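Local coordinates for putative type VI secretion protein (Escherichia coli, PDB 4HH5) that is the N-terminal domain of a ClpV-type AAA+ ATPase, whose full-length form probably uses ATP hydrolysis to disassemble the contracted sheath of a type VI secretion system, at residues V116-P126 / L137-L145. Numbering follows the deposited sequence.
Sequences VHLLGALTENP and LLTLSQSQL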
loop_
_atom_site.group_PDB
_atom_site.type_symbol
_atom_site.label_atom_id
_atom_site.label_comp_id
_atom_site.label_asym_id
_atom_site.label_seq_id
_atom_site.Cartn_x
_atom_site.Cartn_y
_atom_site.Cartn_z
ATOM N N VAL A 116 -5.173 -3.300 4.084
ATOM C CA VAL A 116 -4.792 -4.177 5.203
ATOM C C VAL A 116 -3.942 -5.363 4.715
ATOM O O VAL A 116 -3.098 -5.834 5.466
ATOM C CB VAL A 116 -5.989 -4.615 6.098
ATOM C CG1 VAL A 116 -6.868 -5.656 5.402
ATOM C CG2 VAL A 116 -5.504 -5.131 7.453
ATOM N N HIS A 117 -4.153 -5.825 3.456
ATOM C CA HIS A 117 -3.372 -6.926 2.865
ATOM C C HIS A 117 -1.980 -6.444 2.508
ATOM O O HIS A 117 -1.022 -7.198 2.657
ATOM C CB HIS A 117 -4.073 -7.545 1.641
ATOM C CG HIS A 117 -5.444 -8.069 1.947
ATOM N ND1 HIS A 117 -6.509 -7.826 1.104
ATOM C CD2 HIS A 117 -5.873 -8.812 2.995
ATOM C CE1 HIS A 117 -7.551 -8.426 1.659
ATOM N NE2 HIS A 117 -7.218 -9.016 2.810
ATOM N N LEU A 118 -1.863 -5.178 2.070
ATOM C CA LEU A 118 -0.568 -4.552 1.788
ATOM C C LEU A 118 0.165 -4.413 3.123
ATOM O O LEU A 118 1.370 -4.634 3.183
ATOM C CB LEU A 118 -0.741 -3.158 1.150
ATOM C CG LEU A 118 -1.545 -3.080 -0.169
ATOM C CD1 LEU A 118 -1.804 -1.624 -0.566
ATOM C CD2 LEU A 118 -0.819 -3.779 -1.304
ATOM N N LEU A 119 -0.583 -4.100 4.210
ATOM C CA LEU A 119 0.001 -3.973 5.541
ATOM C C LEU A 119 0.459 -5.331 6.061
ATOM O O LEU A 119 1.560 -5.436 6.602
ATOM C CB LEU A 119 -0.960 -3.284 6.522
ATOM C CG LEU A 119 -0.363 -2.921 7.870
ATOM C CD1 LEU A 119 0.760 -1.896 7.724
ATOM C CD2 LEU A 119 -1.422 -2.400 8.792
ATOM N N GLY A 120 -0.354 -6.361 5.829
ATOM C CA GLY A 120 -0.030 -7.732 6.205
ATOM C C GLY A 120 1.224 -8.224 5.516
ATOM O O GLY A 120 2.087 -8.841 6.150
ATOM N N ALA A 121 1.354 -7.901 4.218
ATOM C CA ALA A 121 2.525 -8.245 3.418
ATOM C C ALA A 121 3.770 -7.524 3.973
ATOM O O ALA A 121 4.800 -8.163 4.187
ATOM C CB ALA A 121 2.293 -7.872 1.963
ATOM N N LEU A 122 3.634 -6.224 4.281
ATOM C CA LEU A 122 4.692 -5.374 4.830
ATOM C C LEU A 122 5.221 -5.826 6.195
ATOM O O LEU A 122 6.435 -5.823 6.407
ATOM C CB LEU A 122 4.230 -3.912 4.898
ATOM C CG LEU A 122 5.335 -2.879 5.076
ATOM C CD1 LEU A 122 6.177 -2.759 3.799
ATOM C CD2 LEU A 122 4.757 -1.530 5.490
ATOM N N THR A 123 4.324 -6.209 7.113
ATOM C CA THR A 123 4.709 -6.652 8.459
ATOM C C THR A 123 5.493 -7.984 8.446
ATOM O O THR A 123 6.286 -8.241 9.355
ATOM C CB THR A 123 3.497 -6.581 9.418
ATOM O OG1 THR A 123 3.950 -6.513 10.772
ATOM C CG2 THR A 123 2.522 -7.734 9.238
ATOM N N GLU A 124 5.270 -8.812 7.405
ATOM C CA GLU A 124 5.945 -10.102 7.205
ATOM C C GLU A 124 7.226 -9.957 6.377
ATOM O O GLU A 124 8.082 -10.839 6.414
ATOM C CB GLU A 124 4.991 -11.118 6.560
ATOM C CG GLU A 124 4.042 -11.773 7.554
ATOM C CD GLU A 124 4.580 -12.932 8.380
ATOM O OE1 GLU A 124 5.696 -13.421 8.091
ATOM O OE2 GLU A 124 3.860 -13.369 9.308
ATOM N N ASN A 125 7.355 -8.847 5.632
ATOM C CA ASN A 125 8.533 -8.536 4.821
ATOM C C ASN A 125 8.880 -7.049 5.051
ATOM O O ASN A 125 8.666 -6.235 4.147
ATOM C CB ASN A 125 8.240 -8.829 3.344
ATOM C CG ASN A 125 9.450 -8.904 2.438
ATOM O OD1 ASN A 125 10.598 -8.667 2.842
ATOM N ND2 ASN A 125 9.209 -9.222 1.174
ATOM N N PRO A 126 9.364 -6.655 6.268
ATOM C CA PRO A 126 9.615 -5.222 6.532
ATOM C C PRO A 126 10.589 -4.494 5.613
ATOM O O PRO A 126 10.462 -3.280 5.445
ATOM C CB PRO A 126 10.034 -5.178 8.006
ATOM C CG PRO A 126 10.457 -6.559 8.332
ATOM C CD PRO A 126 9.647 -7.474 7.466
ATOM N N LEU A 137 3.548 0.917 11.355
ATOM C CA LEU A 137 2.939 -0.024 10.410
ATOM C C LEU A 137 3.450 -1.462 10.648
ATOM O O LEU A 137 2.784 -2.413 10.264
ATOM C CB LEU A 137 3.251 0.438 8.968
ATOM C CG LEU A 137 2.386 1.589 8.393
ATOM C CD1 LEU A 137 2.758 2.945 8.981
ATOM C CD2 LEU A 137 2.522 1.668 6.892
ATOM N N LEU A 138 4.613 -1.611 11.299
ATOM C CA LEU A 138 5.232 -2.909 11.608
ATOM C C LEU A 138 4.863 -3.454 12.999
ATOM O O LEU A 138 5.339 -4.531 13.377
ATOM C CB LEU A 138 6.768 -2.816 11.451
ATOM C CG LEU A 138 7.308 -2.234 10.130
ATOM C CD1 LEU A 138 8.825 -2.154 10.152
ATOM C CD2 LEU A 138 6.834 -3.042 8.917
ATOM N N THR A 139 4.021 -2.724 13.758
ATOM C CA THR A 139 3.643 -3.098 15.130
ATOM C C THR A 139 2.588 -4.190 15.252
ATOM O O THR A 139 2.593 -4.912 16.246
ATOM C CB THR A 139 3.338 -1.877 16.021
ATOM O OG1 THR A 139 2.197 -1.188 15.513
ATOM C CG2 THR A 139 4.532 -0.936 16.176
ATOM N N LEU A 140 1.672 -4.297 14.277
ATOM C CA LEU A 140 0.621 -5.317 14.303
ATOM C C LEU A 140 1.066 -6.526 13.497
ATOM O O LEU A 140 1.686 -6.368 12.453
ATOM C CB LEU A 140 -0.712 -4.765 13.741
ATOM C CG LEU A 140 -1.321 -3.542 14.447
ATOM C CD1 LEU A 140 -2.281 -2.809 13.532
ATOM C CD2 LEU A 140 -2.008 -3.931 15.754
ATOM N N SER A 141 0.793 -7.732 13.998
ATOM C CA SER A 141 1.119 -8.966 13.294
ATOM C C SER A 141 -0.003 -9.283 12.293
ATOM O O SER A 141 -1.093 -8.713 12.404
ATOM C CB SER A 141 1.251 -10.109 14.285
ATOM O OG SER A 141 -0.017 -10.396 14.848
ATOM N N GLN A 142 0.233 -10.231 11.367
ATOM C CA GLN A 142 -0.794 -10.651 10.405
ATOM C C GLN A 142 -1.991 -11.270 11.124
ATOM O O GLN A 142 -3.134 -11.021 10.724
ATOM C CB GLN A 142 -0.214 -11.609 9.344
ATOM C CG GLN A 142 -1.215 -12.093 8.271
ATOM C CD GLN A 142 -2.042 -10.980 7.657
ATOM O OE1 GLN A 142 -1.535 -10.112 6.961
ATOM N NE2 GLN A 142 -3.340 -10.989 7.893
ATOM N N SER A 143 -1.737 -12.026 12.215
ATOM C CA SER A 143 -2.812 -12.642 13.003
ATOM C C SER A 143 -3.687 -11.571 13.648
ATOM O O SER A 143 -4.907 -11.708 13.627
ATOM C CB SER A 143 -2.274 -13.631 14.035
ATOM O OG SER A 143 -1.176 -13.094 14.749
ATOM N N GLN A 144 -3.079 -10.468 14.135
ATOM C CA GLN A 144 -3.829 -9.350 14.714
ATOM C C GLN A 144 -4.675 -8.641 13.658
ATOM O O GLN A 144 -5.834 -8.321 13.919
ATOM C CB GLN A 144 -2.907 -8.371 15.455
ATOM C CG GLN A 144 -2.371 -8.959 16.765
ATOM C CD GLN A 144 -1.300 -8.121 17.409
ATOM O OE1 GLN A 144 -0.510 -7.447 16.746
ATOM N NE2 GLN A 144 -1.225 -8.180 18.726
ATOM N N LEU A 145 -4.113 -8.425 12.461
ATOM C CA LEU A 145 -4.829 -7.773 11.352
ATOM C C LEU A 145 -6.059 -8.561 10.925
ATOM O O LEU A 145 -7.110 -7.975 10.649
ATOM C CB LEU A 145 -3.892 -7.552 10.150
ATOM C CG LEU A 145 -2.749 -6.570 10.373
ATOM C CD1 LEU A 145 -1.783 -6.613 9.222
ATOM C CD2 LEU A 145 -3.259 -5.157 10.627
HETATM O O HOH W 1 -3.592 -8.549 6.178
HETATM O O HOH W 2 6.895 -6.411 11.463
HETATM O O HOH W 3 2.965 -11.097 11.082
#
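T123, near the C-terminal end of helix 115-124, donates its hydroxyl to the carbonyl of L140 in the loop before helix 142-147, and the contact illustrates how a helix can be tied to a loop by one direct bond and several waters. With OG1 anti to the backbone N (chi1 -158°), the hydroxyl reaches L140 O at 2.8 Å, tilted 23° from the plane of that carbonyl; CG2 is thereby turned toward the first turn of helix 142-147, 4.0 Å from Q142 N. A water bridges T123 O and L138 O, and another joins the carboxylate of E124 to Q142 N: one ties the loop, the other the first N-H of helix 142-147, to the end of helix 115-124.

The bare CA of G120 leaves room for Q142, whose CA comes 5.2 Å from that of G120. Q142, extended at chi1 but bent at chi2 (48°), folds its amide over the glycine, with OE1 2.9 Å from G120 CA. The same OE1 accepts a hydrogen bond from a water that also donates to V116 O. L145 packs beside it, CD1 3.7 Å from G120 CA, while CD2 touches both V116 CG2 and L119 CD2.

Deeper in, L119 CD1 presses on L137 CB at 3.6 Å, the two side chains crossing at about a right angle, and this methyl also crowds L137 O, a buried carbonyl that finds no partner. At the outer end L138 lays CD2 against L122 CG, again nearly at right angles, and CD1 against the ring of P126, 3.9 Å from P126 CB. L58 of helix 54-61 touches L119, L140 and L145 together, joining this layer to the preceding helices. The contact lies in the mainly helical Clp N-terminal (Clp R) domain, where the loop and start of helix 142-147 pack on helix 115-124.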